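Local coordinates for protein fuculose-1-phosphate aldolase (Thermus thermophilus, PDB 2FK5) that belongs to the class II aldolase and adducin family and is an alpha/beta protein that assembles from several copies of one chain, at residues A[35-40]-A[73-78]; A[84-89]-A[152-157]; A[92-97]-A[178-183]; A[113-118]-A[173-178]. One frame throughout, in Å; residues are numbered along the deposited sequence.

Contact 1: A[35-40]-A[73-78]; sequences GGFLIT and VHREVY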
loop_
_atom_site.group_PDB
_atom_site.type_symbol
_atom_site.label_atom_id
_atom_site.label_comp_id
_atom_site.label_asym_id
_atom_site.label_seq_id
_atom_site.Cartn_x
_atom_site.Cartn_y
_atom_site.Cartn_z
ATOM N N GLY A 35 -0.038 17.502 29.943
ATOM C CA GLY A 35 -1.209 17.170 30.742
ATOM C C GLY A 35 -1.306 15.743 31.251
ATOM O O GLY A 35 -1.999 15.473 32.232
ATOM N N GLY A 36 -0.614 14.823 30.587
ATOM C CA GLY A 36 -0.651 13.426 30.985
ATOM C C GLY A 36 -0.154 12.641 29.781
ATOM O O GLY A 36 1.054 12.528 29.588
ATOM N N PHE A 37 -1.078 12.113 28.979
ATOM C CA PHE A 37 -0.707 11.384 27.766
ATOM C C PHE A 37 -1.832 11.339 26.723
ATOM O O PHE A 37 -3.021 11.401 27.052
ATOM C CB PHE A 37 -0.202 9.958 28.101
ATOM C CG PHE A 37 -1.245 9.045 28.666
ATOM C CD1 PHE A 37 -2.012 8.238 27.833
ATOM C CD2 PHE A 37 -1.445 8.965 30.045
ATOM C CE1 PHE A 37 -2.958 7.364 28.353
ATOM C CE2 PHE A 37 -2.393 8.091 30.577
ATOM C CZ PHE A 37 -3.148 7.288 29.734
ATOM N N LEU A 38 -1.430 11.251 25.458
ATOM C CA LEU A 38 -2.340 11.202 24.323
ATOM C C LEU A 38 -2.345 9.752 23.855
ATOM O O LEU A 38 -1.297 9.205 23.567
ATOM C CB LEU A 38 -1.801 12.113 23.212
ATOM C CG LEU A 38 -2.664 12.330 21.965
ATOM C CD1 LEU A 38 -3.970 12.981 22.366
ATOM C CD2 LEU A 38 -1.913 13.211 20.952
ATOM N N ILE A 39 -3.518 9.143 23.769
ATOM C CA ILE A 39 -3.604 7.747 23.378
ATOM C C ILE A 39 -4.746 7.498 22.405
ATOM O O ILE A 39 -5.696 8.279 22.328
ATOM C CB ILE A 39 -3.792 6.867 24.648
ATOM C CG1 ILE A 39 -3.700 5.378 24.314
ATOM C CG2 ILE A 39 -5.139 7.171 25.288
ATOM C CD1 ILE A 39 -3.613 4.506 25.567
ATOM N N THR A 40 -4.636 6.401 21.656
ATOM C CA THR A 40 -5.654 6.000 20.702
ATOM C C THR A 40 -6.924 5.574 21.438
ATOM O O THR A 40 -6.861 4.989 22.527
ATOM C CB THR A 40 -5.170 4.807 19.840
ATOM O OG1 THR A 40 -4.687 3.767 20.699
ATOM C CG2 THR A 40 -4.051 5.246 18.895
ATOM N N VAL A 73 -2.807 0.811 31.919
ATOM C CA VAL A 73 -1.433 0.362 31.828
ATOM C C VAL A 73 -0.526 1.488 31.363
ATOM O O VAL A 73 0.546 1.696 31.919
ATOM C CB VAL A 73 -1.297 -0.815 30.845
ATOM C CG1 VAL A 73 0.148 -1.290 30.813
ATOM C CG2 VAL A 73 -2.248 -1.944 31.248
ATOM N N HIS A 74 -0.950 2.209 30.329
ATOM C CA HIS A 74 -0.148 3.315 29.825
ATOM C C HIS A 74 0.046 4.335 30.948
ATOM O O HIS A 74 1.156 4.802 31.192
ATOM C CB HIS A 74 -0.853 3.986 28.649
ATOM C CG HIS A 74 -0.837 3.174 27.389
ATOM N ND1 HIS A 74 -0.183 3.588 26.250
ATOM C CD2 HIS A 74 -1.413 1.987 27.084
ATOM C CE1 HIS A 74 -0.356 2.692 25.295
ATOM N NE2 HIS A 74 -1.099 1.708 25.775
ATOM N N ARG A 75 -1.043 4.670 31.619
ATOM C CA ARG A 75 -0.975 5.646 32.701
ATOM C C ARG A 75 0.035 5.247 33.776
ATOM O O ARG A 75 0.852 6.062 34.214
ATOM C CB ARG A 75 -2.354 5.827 33.339
ATOM C CG ARG A 75 -2.367 6.900 34.430
ATOM C CD ARG A 75 -3.745 7.061 35.017
ATOM N NE ARG A 75 -4.170 5.854 35.713
ATOM C CZ ARG A 75 -5.320 5.741 36.366
ATOM N NH1 ARG A 75 -6.157 6.771 36.409
ATOM N NH2 ARG A 75 -5.634 4.603 36.974
ATOM N N GLU A 76 -0.008 3.984 34.189
ATOM C CA GLU A 76 0.900 3.505 35.224
ATOM C C GLU A 76 2.344 3.565 34.749
ATOM O O GLU A 76 3.241 3.899 35.516
ATOM C CB GLU A 76 0.523 2.074 35.629
ATOM C CG GLU A 76 1.012 1.669 37.013
ATOM C CD GLU A 76 0.477 2.578 38.111
ATOM O OE1 GLU A 76 -0.718 2.936 38.055
ATOM O OE2 GLU A 76 1.249 2.927 39.030
ATOM N N VAL A 77 2.578 3.242 33.479
ATOM C CA VAL A 77 3.934 3.301 32.937
ATOM C C VAL A 77 4.457 4.733 32.991
ATOM O O VAL A 77 5.609 4.972 33.335
ATOM C CB VAL A 77 3.985 2.826 31.452
ATOM C CG1 VAL A 77 5.362 3.080 30.876
ATOM C CG2 VAL A 77 3.645 1.350 31.359
ATOM N N TYR A 78 3.612 5.693 32.639
ATOM C CA TYR A 78 4.046 7.081 32.662
ATOM C C TYR A 78 4.240 7.566 34.098
ATOM O O TYR A 78 5.127 8.370 34.368
ATOM C CB TYR A 78 3.038 7.961 31.933
ATOM C CG TYR A 78 3.070 7.760 30.436
ATOM C CD1 TYR A 78 1.901 7.514 29.725
ATOM C CD2 TYR A 78 4.274 7.813 29.736
ATOM C CE1 TYR A 78 1.928 7.324 28.336
ATOM C CE2 TYR A 78 4.315 7.624 28.348
ATOM C CZ TYR A 78 3.135 7.379 27.661
ATOM O OH TYR A 78 3.159 7.175 26.297
#

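Contact 2: A[84-89]-A[152-157]; sequences RALVHA and GAFAVG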
loop_
_atom_site.group_PDB
_atom_site.type_symbol
_atom_site.label_atom_id
_atom_site.label_comp_id
_atom_site.label_asym_id
_atom_site.label_seq_id
_atom_site.Cartn_x
_atom_site.Cartn_y
_atom_site.Cartn_z
ATOM N N ARG A 84 8.428 8.327 27.378
ATOM C CA ARG A 84 7.901 9.473 26.638
ATOM C C ARG A 84 6.882 9.006 25.596
ATOM O O ARG A 84 6.146 9.805 25.020
ATOM C CB ARG A 84 9.037 10.241 25.960
ATOM C CG ARG A 84 9.926 10.997 26.939
ATOM C CD ARG A 84 9.098 11.970 27.771
ATOM N NE ARG A 84 9.935 12.907 28.509
ATOM C CZ ARG A 84 9.463 13.892 29.264
ATOM N NH1 ARG A 84 8.153 14.070 29.386
ATOM N NH2 ARG A 84 10.302 14.706 29.892
ATOM N N ALA A 85 6.842 7.699 25.359
ATOM C CA ALA A 85 5.890 7.124 24.418
ATOM C C ALA A 85 5.780 5.630 24.691
ATOM O O ALA A 85 6.718 5.021 25.195
ATOM C CB ALA A 85 6.350 7.367 22.975
ATOM N N LEU A 86 4.629 5.051 24.373
ATOM C CA LEU A 86 4.422 3.623 24.591
ATOM C C LEU A 86 3.658 2.989 23.436
ATOM O O LEU A 86 2.676 3.549 22.951
ATOM C CB LEU A 86 3.641 3.396 25.887
ATOM C CG LEU A 86 3.485 1.944 26.370
ATOM C CD1 LEU A 86 4.861 1.375 26.715
ATOM C CD2 LEU A 86 2.580 1.902 27.592
ATOM N N VAL A 87 4.115 1.823 22.992
ATOM C CA VAL A 87 3.430 1.106 21.922
ATOM C C VAL A 87 3.092 -0.285 22.422
ATOM O O VAL A 87 3.967 -0.996 22.914
ATOM C CB VAL A 87 4.306 0.941 20.644
ATOM C CG1 VAL A 87 3.651 -0.063 19.693
ATOM C CG2 VAL A 87 4.481 2.274 19.941
ATOM N N HIS A 88 1.820 -0.651 22.323
ATOM C CA HIS A 88 1.378 -1.977 22.713
ATOM C C HIS A 88 0.928 -2.629 21.404
ATOM O O HIS A 88 0.058 -2.107 20.706
ATOM C CB HIS A 88 0.204 -1.917 23.695
ATOM C CG HIS A 88 -0.298 -3.266 24.109
ATOM N ND1 HIS A 88 -1.638 -3.555 24.239
ATOM C CD2 HIS A 88 0.362 -4.414 24.396
ATOM C CE1 HIS A 88 -1.783 -4.823 24.582
ATOM N NE2 HIS A 88 -0.585 -5.367 24.683
ATOM N N ALA A 89 1.540 -3.754 21.062
ATOM C CA ALA A 89 1.197 -4.444 19.830
ATOM C C ALA A 89 1.111 -5.937 20.086
ATOM O O ALA A 89 1.300 -6.399 21.215
ATOM C CB ALA A 89 2.236 -4.146 18.762
ATOM N N GLY A 152 0.560 -9.754 24.361
ATOM C CA GLY A 152 1.289 -8.974 23.383
ATOM C C GLY A 152 2.559 -8.442 24.002
ATOM O O GLY A 152 3.153 -9.101 24.847
ATOM N N ALA A 153 2.965 -7.247 23.593
ATOM C CA ALA A 153 4.184 -6.652 24.103
ATOM C C ALA A 153 4.056 -5.139 24.210
ATOM O O ALA A 153 3.200 -4.531 23.564
ATOM C CB ALA A 153 5.347 -7.000 23.177
ATOM N N PHE A 154 4.934 -4.548 25.018
ATOM C CA PHE A 154 4.985 -3.104 25.219
ATOM C C PHE A 154 6.420 -2.668 24.955
ATOM O O PHE A 154 7.356 -3.361 25.345
ATOM C CB PHE A 154 4.613 -2.736 26.664
ATOM C CG PHE A 154 3.175 -2.999 27.012
ATOM C CD1 PHE A 154 2.755 -4.270 27.375
ATOM C CD2 PHE A 154 2.234 -1.980 26.935
ATOM C CE1 PHE A 154 1.417 -4.520 27.658
ATOM C CE2 PHE A 154 0.896 -2.225 27.216
ATOM C CZ PHE A 154 0.490 -3.495 27.575
ATOM N N ALA A 155 6.593 -1.531 24.285
ATOM C CA ALA A 155 7.927 -0.998 24.012
ATOM C C ALA A 155 7.870 0.484 24.334
ATOM O O ALA A 155 6.886 1.145 24.013
ATOM C CB ALA A 155 8.304 -1.197 22.549
ATOM N N VAL A 156 8.925 1.002 24.952
ATOM C CA VAL A 156 8.950 2.404 25.341
ATOM C C VAL A 156 9.884 3.261 24.509
ATOM O O VAL A 156 10.921 2.793 24.037
ATOM C CB VAL A 156 9.381 2.563 26.824
ATOM C CG1 VAL A 156 8.570 1.650 27.700
ATOM C CG2 VAL A 156 10.860 2.251 26.975
ATOM N N GLY A 157 9.502 4.526 24.345
ATOM C CA GLY A 157 10.317 5.488 23.623
ATOM C C GLY A 157 10.758 6.509 24.658
ATOM O O GLY A 157 9.962 6.863 25.527
#

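Contact 3: A[92-97]-A[178-183]; sequences RVAVAL and ESAQIL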
loop_
_atom_site.group_PDB
_atom_site.type_symbol
_atom_site.label_atom_id
_atom_site.label_comp_id
_atom_site.label_asym_id
_atom_site.label_seq_id
_atom_site.Cartn_x
_atom_site.Cartn_y
_atom_site.Cartn_z
ATOM N N ARG A 92 3.016 -11.623 16.554
ATOM C CA ARG A 92 2.622 -13.032 16.598
ATOM C C ARG A 92 3.683 -14.044 16.995
ATOM O O ARG A 92 3.436 -14.887 17.863
ATOM C CB ARG A 92 2.001 -13.435 15.256
ATOM C CG ARG A 92 0.892 -12.495 14.832
ATOM N NE ARG A 92 -0.526 -11.732 12.993
ATOM C CZ ARG A 92 -1.235 -11.764 11.871
ATOM N NH1 ARG A 92 -1.202 -12.833 11.089
ATOM N NH2 ARG A 92 -1.978 -10.721 11.526
ATOM N N VAL A 93 4.856 -13.989 16.373
ATOM C CA VAL A 93 5.879 -14.957 16.741
ATOM C C VAL A 93 6.374 -14.720 18.171
ATOM O O VAL A 93 6.576 -15.670 18.913
ATOM C CB VAL A 93 7.078 -14.942 15.778
ATOM C CG1 VAL A 93 8.115 -15.962 16.250
ATOM C CG2 VAL A 93 6.615 -15.303 14.355
ATOM N N ALA A 94 6.566 -13.461 18.553
ATOM C CA ALA A 94 7.018 -13.151 19.911
ATOM C C ALA A 94 6.000 -13.659 20.931
ATOM O O ALA A 94 6.372 -14.182 21.983
ATOM C CB ALA A 94 7.226 -11.630 20.074
ATOM N N VAL A 95 4.714 -13.514 20.623
ATOM C CA VAL A 95 3.682 -13.975 21.540
ATOM C C VAL A 95 3.692 -15.490 21.638
ATOM O O VAL A 95 3.523 -16.040 22.722
ATOM C CB VAL A 95 2.278 -13.480 21.127
ATOM C CG1 VAL A 95 1.207 -14.211 21.923
ATOM C CG2 VAL A 95 2.165 -11.966 21.389
ATOM N N ALA A 96 3.915 -16.168 20.513
ATOM C CA ALA A 96 3.971 -17.625 20.533
ATOM C C ALA A 96 5.153 -18.046 21.398
ATOM O O ALA A 96 5.043 -18.963 22.213
ATOM C CB ALA A 96 4.130 -18.174 19.115
ATOM N N LEU A 97 6.287 -17.373 21.236
ATOM C CA LEU A 97 7.459 -17.719 22.038
ATOM C C LEU A 97 7.271 -17.370 23.514
ATOM O O LEU A 97 7.892 -17.978 24.386
ATOM C CB LEU A 97 8.712 -17.008 21.517
ATOM C CG LEU A 97 9.079 -17.190 20.042
ATOM C CD1 LEU A 97 10.564 -16.909 19.858
ATOM C CD2 LEU A 97 8.738 -18.589 19.579
ATOM N N GLU A 178 10.995 -9.000 14.787
ATOM C CA GLU A 178 12.040 -9.486 13.882
ATOM C C GLU A 178 13.000 -10.413 14.652
ATOM O O GLU A 178 13.396 -11.462 14.149
ATOM C CB GLU A 178 12.817 -8.310 13.279
ATOM C CG GLU A 178 11.917 -7.327 12.545
ATOM C CD GLU A 178 12.663 -6.119 12.015
ATOM O OE1 GLU A 178 13.594 -5.642 12.699
ATOM O OE2 GLU A 178 12.304 -5.636 10.921
ATOM N N SER A 179 13.358 -10.028 15.874
ATOM C CA SER A 179 14.235 -10.854 16.697
ATOM C C SER A 179 13.553 -12.181 17.052
ATOM O O SER A 179 14.201 -13.227 17.074
ATOM C CB SER A 179 14.641 -10.102 17.976
ATOM O OG SER A 179 15.626 -9.104 17.696
ATOM N N ALA A 180 12.251 -12.139 17.325
ATOM C CA ALA A 180 11.492 -13.353 17.656
ATOM C C ALA A 180 11.443 -14.294 16.446
ATOM O O ALA A 180 11.622 -15.507 16.578
ATOM C CB ALA A 180 10.078 -12.983 18.087
ATOM N N GLN A 181 11.190 -13.731 15.269
ATOM C CA GLN A 181 11.153 -14.530 14.045
ATOM C C GLN A 181 12.525 -15.145 13.785
ATOM O O GLN A 181 12.622 -16.314 13.447
ATOM C CB GLN A 181 10.720 -13.664 12.854
ATOM C CG GLN A 181 9.289 -13.137 13.022
ATOM C CD GLN A 181 8.779 -12.386 11.812
ATOM O OE1 GLN A 181 9.554 -11.937 10.979
ATOM N NE2 GLN A 181 7.461 -12.233 11.721
ATOM N N ILE A 182 13.584 -14.358 13.940
ATOM C CA ILE A 182 14.932 -14.892 13.736
ATOM C C ILE A 182 15.185 -16.057 14.697
ATOM O O ILE A 182 15.760 -17.085 14.310
ATOM C CB ILE A 182 15.998 -13.784 13.917
ATOM C CG1 ILE A 182 15.934 -12.825 12.723
ATOM C CG2 ILE A 182 17.402 -14.394 14.029
ATOM C CD1 ILE A 182 16.870 -11.620 12.853
ATOM N N LEU A 183 14.749 -15.905 15.946
ATOM C CA LEU A 183 14.902 -16.977 16.937
ATOM C C LEU A 183 14.172 -18.236 16.472
ATOM O O LEU A 183 14.707 -19.350 16.535
ATOM C CB LEU A 183 14.330 -16.540 18.293
ATOM C CG LEU A 183 15.226 -15.684 19.187
ATOM C CD1 LEU A 183 14.429 -15.130 20.366
ATOM C CD2 LEU A 183 16.381 -16.546 19.691
#

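Contact 4: A[113-118]-A[173-178]; sequences HYLKEV and MTTLEE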
loop_
_atom_site.group_PDB
_atom_site.type_symbol
_atom_site.label_atom_id
_atom_site.label_comp_id
_atom_site.label_asym_id
_atom_site.label_seq_id
_atom_site.Cartn_x
_atom_site.Cartn_y
_atom_site.Cartn_z
ATOM N N HIS A 113 21.297 -5.001 20.712
ATOM C CA HIS A 113 21.609 -3.610 20.997
ATOM C C HIS A 113 20.441 -2.785 21.528
ATOM O O HIS A 113 20.581 -2.091 22.536
ATOM C CB HIS A 113 22.181 -2.932 19.751
ATOM C CG HIS A 113 22.503 -1.484 19.953
ATOM N ND1 HIS A 113 21.603 -0.476 19.677
ATOM C CD2 HIS A 113 23.607 -0.877 20.448
ATOM C CE1 HIS A 113 22.140 0.689 19.994
ATOM N NE2 HIS A 113 23.356 0.473 20.464
ATOM N N TYR A 114 19.293 -2.865 20.860
ATOM C CA TYR A 114 18.120 -2.092 21.260
ATOM C C TYR A 114 17.269 -2.691 22.373
ATOM O O TYR A 114 16.712 -1.961 23.190
ATOM C CB TYR A 114 17.214 -1.841 20.053
ATOM C CG TYR A 114 17.756 -0.845 19.057
ATOM C CD1 TYR A 114 18.095 0.451 19.448
ATOM C CD2 TYR A 114 17.914 -1.190 17.717
ATOM C CE1 TYR A 114 18.581 1.379 18.525
ATOM C CE2 TYR A 114 18.396 -0.272 16.786
ATOM C CZ TYR A 114 18.727 1.008 17.196
ATOM O OH TYR A 114 19.209 1.912 16.277
ATOM N N LEU A 115 17.160 -4.012 22.400
ATOM C CA LEU A 115 16.326 -4.671 23.398
ATOM C C LEU A 115 17.101 -5.278 24.546
ATOM O O LEU A 115 16.653 -5.219 25.696
ATOM C CB LEU A 115 15.484 -5.758 22.731
ATOM C CG LEU A 115 14.589 -5.241 21.602
ATOM C CD1 LEU A 115 13.957 -6.392 20.850
ATOM C CD2 LEU A 115 13.521 -4.340 22.195
ATOM N N LYS A 116 18.254 -5.863 24.225
ATOM C CA LYS A 116 19.105 -6.513 25.216
ATOM C C LYS A 116 18.437 -7.805 25.684
ATOM O O LYS A 116 18.840 -8.904 25.306
ATOM C CB LYS A 116 19.344 -5.571 26.404
ATOM C CG LYS A 116 20.135 -4.323 26.032
ATOM C CD LYS A 116 20.267 -3.362 27.202
ATOM C CE LYS A 116 21.002 -2.097 26.784
ATOM N NZ LYS A 116 21.138 -1.105 27.886
ATOM N N GLU A 117 17.408 -7.664 26.508
ATOM C CA GLU A 117 16.679 -8.811 27.010
ATOM C C GLU A 117 15.229 -8.376 27.198
ATOM O O GLU A 117 14.963 -7.295 27.709
ATOM C CB GLU A 117 17.275 -9.262 28.340
ATOM C CG GLU A 117 16.703 -10.558 28.869
ATOM C CD GLU A 117 17.317 -10.951 30.201
ATOM O OE1 GLU A 117 16.909 -10.381 31.238
ATOM O OE2 GLU A 117 18.212 -11.823 30.200
ATOM N N VAL A 118 14.289 -9.206 26.767
ATOM C CA VAL A 118 12.876 -8.869 26.907
ATOM C C VAL A 118 12.208 -9.804 27.901
ATOM O O VAL A 118 11.968 -10.977 27.603
ATOM C CB VAL A 118 12.128 -8.979 25.556
ATOM C CG1 VAL A 118 10.643 -8.580 25.734
ATOM C CG2 VAL A 118 12.801 -8.096 24.525
ATOM N N MET A 173 9.401 -2.093 18.747
ATOM C CA MET A 173 8.384 -3.128 18.594
ATOM C C MET A 173 8.683 -3.973 17.356
ATOM O O MET A 173 8.581 -5.201 17.404
ATOM C CB MET A 173 6.995 -2.502 18.492
ATOM C CG MET A 173 5.845 -3.516 18.444
ATOM S SD MET A 173 5.774 -4.598 19.904
ATOM C CE MET A 173 5.266 -3.423 21.163
ATOM N N THR A 174 9.065 -3.326 16.253
ATOM C CA THR A 174 9.371 -4.074 15.033
ATOM C C THR A 174 10.635 -4.890 15.228
ATOM O O THR A 174 10.731 -6.012 14.729
ATOM C CB THR A 174 9.524 -3.157 13.777
ATOM O OG1 THR A 174 10.592 -2.226 13.966
ATOM C CG2 THR A 174 8.240 -2.393 13.524
ATOM N N THR A 175 11.599 -4.333 15.959
ATOM C CA THR A 175 12.849 -5.037 16.242
ATOM C C THR A 175 12.541 -6.290 17.065
ATOM O O THR A 175 13.149 -7.344 16.856
ATOM C CB THR A 175 13.826 -4.139 17.027
ATOM O OG1 THR A 175 14.284 -3.085 16.174
ATOM C CG2 THR A 175 15.020 -4.942 17.526
ATOM N N LEU A 176 11.599 -6.167 18.000
ATOM C CA LEU A 176 11.198 -7.299 18.829
ATOM C C LEU A 176 10.619 -8.454 18.009
ATOM O O LEU A 176 11.015 -9.602 18.199
ATOM C CB LEU A 176 10.167 -6.871 19.879
ATOM C CG LEU A 176 9.475 -8.018 20.637
ATOM C CD1 LEU A 176 10.498 -9.014 21.154
ATOM C CD2 LEU A 176 8.665 -7.451 21.786
ATOM N N GLU A 177 9.682 -8.175 17.103
ATOM C CA GLU A 177 9.108 -9.274 16.318
ATOM C C GLU A 177 10.134 -9.850 15.348
ATOM O O GLU A 177 10.159 -11.054 15.123
ATOM C CB GLU A 177 7.840 -8.833 15.573
ATOM C CG GLU A 177 7.235 -9.912 14.635
ATOM C CD GLU A 177 6.630 -11.138 15.356
ATOM O OE1 GLU A 177 5.970 -11.958 14.682
ATOM O OE2 GLU A 177 6.809 -11.298 16.579
ATOM N N GLU A 178 10.995 -9.000 14.787
ATOM C CA GLU A 178 12.040 -9.486 13.882
ATOM C C GLU A 178 13.000 -10.413 14.652
ATOM O O GLU A 178 13.396 -11.462 14.149
ATOM C CB GLU A 178 12.817 -8.310 13.279
ATOM C CG GLU A 178 11.917 -7.327 12.545
ATOM C CD GLU A 178 12.663 -6.119 12.015
ATOM O OE1 GLU A 178 13.594 -5.642 12.699
ATOM O OE2 GLU A 178 12.304 -5.636 10.921
#

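Contact 1: A[35-40]-A[73-78]
His74 and Tyr78, the helix residues that meet Ile39 and Phe37, both bring a polar atom to one hydroxyl: Ser30 OG is hydrogen-bonded to His74 ND1 and to Tyr78 OH. At its other nitrogen, NE2, His74 bonds Asn28 OD1, so both ring nitrogens are engaged and the rotation of the ring is fixed. Its face is then used by strand 36-40. Ile39 CD1 stands 3.5 Å from the centroid of the His74 ring and only 5° off the ring normal, a CH-pi contact centred on the face rather than on any one atom.

Phe37 fills the rest of the interface. Its CG sits between the backbone N and the carbonyl carbon (chi1 67°), which directs the ring across to helix 71-80. Phe37 CB comes within 3.4 Å of Tyr78 CE1; the two rings, with centroids 5.3 Å apart and planes at 37°, meet obliquely. Farther out, Phe37 CE2 lies 3.5 Å from Arg75 CA, and Phe37 CE1 is 4.0 Å from His74 CB. Arg75 thus contributes the root of its side chain, while its guanidinium leads away.

Strand and helix run roughly antiparallel and meet here by van der Waals, CH-pi and ring packing, with no polar bond between them, whereas the polar ends of His74 and Tyr78 go to strand 28-32. The chemistry therefore implies a division of labour: polar bonds orient the rings, and Phe37 and Ile39 pack against them.

Contact 2: A[84-89]-A[152-157]
His88 carries CG anti to its backbone N (chi1 179°), while Phe154 has CG beside its N and anti to the carbonyl carbon (chi1 -68°); from facing positions on neighbouring strands, these settings swing the two rings over one another. They form an offset stack, planes at 8° and centroids 4.0 Å apart. Overlap is partial and near the rims: the closest approach is His88 CD2 to Phe154 CZ, 3.3 Å. The same His88 CD2, at the ring edge, has Ala153 O 3.0 Å away and near the ring plane. On this face Leu86 continues the row, its CD2 lying 4.0 Å from Phe154 CD2 and its CD1 3.8 Å from Val156 CG1.

The strands are antiparallel. Val87 with Ala155 and Ala89 with Ala153 are hydrogen-bonded pairs, each closed by two backbone bonds; Leu86-Val156 and His88-Phe154 are non-hydrogen-bonded pairs. At the far end Arg84 and Ala85 both face Gly157 in a classic beta bulge; Arg84 N reaches Gly157 O at 2.8 Å, whereas the bond from Ala85 N is weak.

Strand 28-32 flanks 85-89 and strand 145-148 flanks 152-157. Helices 71-80 and 130-142 pack on the Leu86-Phe154 face, helix 162-191 against the face bearing Ala85, Val87 and Ala153.

Contact 3: A[92-97]-A[178-183]
Val93 can be followed outward into helix 162-191. Its CB is 4.0 Å from Gln181 CG; beyond it the two methyls part. Val93 CG1, anti to the backbone N (chi1 179°), rests 3.6 Å from Ala180 O, touching backbone, whereas Val93 CG2 reaches 3.7 Å from Gln181 CG. The valine meets the glutamine at about a right angle, along its aliphatic part; the polar end is held elsewhere, Gln181 OE1 by Arg92 of the third subunit.

Ala180 is where the helices come closest. Its CB lies 3.6 Å from Ala94 CA and 3.7 Å from Ala94 CB, and with two such short side chains Ala94 CA and Ala180 CA approach to 5.0 Å. The segment axes pass 8.0 Å apart at a crossing angle of 62°. On the next turn Leu97 CD1 closes the patch, lying 4.1 Å from Leu183 CB and also near Ala180 O.

Glu177, one turn before Gln181, accepts hydrogen bonds from Val93 N and Ala94 N, adding a polar tie at the start of helix 92-98. Tyr185 and Trp189 of the second subunit lie against Val93, Ala96 and Leu97, so helix 92-98 is packed between helix 162-191 of its own chain and that of a neighbouring subunit.

Contact 4: A[113-118]-A[173-178]
Leu115 reaches helix 162-191 through one methyl. Its CG lies beside the backbone N and anti to the carbonyl carbon (chi1 -58°), and the chain then continues extended, which delivers CD1 to the helix backbone: Leu115 CD1 is 3.5 Å from Leu176 CA and 3.9 Å from Leu176 CB. The same methyl lies 3.8 Å from Thr175 CG2, as the leucine and threonine side chains run alongside each other, pointing opposite ways.

Thr175 divides its two branches cleanly. With OG1 anti to the carbonyl carbon (chi1 -69°), CG2 takes the place anti to the backbone N and meets Leu115, while OG1 turns back to bond Gly171 O one turn earlier. The ring of Tyr114 comes only loosely near, its CD2 4.4 Å from Thr175 OG1. Leu176 has the other setting, CG beside the carbonyl carbon (chi1 169°), and splits its methyls: CD1 lies 4.2 Å from Val118 CG2, and CD2 goes toward Ala153 of the central sheet.

The chain turns between Leu115 and Val118, with Lys116 at positive phi, and both apolar residues face helix 162-191. The close side-chain contacts are made through carbon, and Leu115 CD1 also rests on the helix backbone. The same chi1 that gives the Thr175 hydroxyl a partner in its own helix presents the methyl to Leu115, so this polar residue joins the apolar packing with its hydroxyl still bonded.

How the contacts relate
All four contacts are buried, but contact 2 is the most central, with about 3 Å between its centre and the centre of the chain; the others have centres about 11 to 14 Å out, with contact 1 on the opposite side from contacts 3 and 4. Contacts 1 and 2 reach the same sheet, and Val73 CG1 and Phe154 CE2 join them at 3.8 Å. Contacts 3 and 4 use helix 162-191 and share Glu178. Met173 CE ties contact 4 to contact 2, 3.3 Å from Val87 O. Contact 1 packs rings obliquely, and contact 2 adds a stack to its backbone pairing. Contacts 3 and 4 rely on aliphatic side chains, and both touch the third subunit.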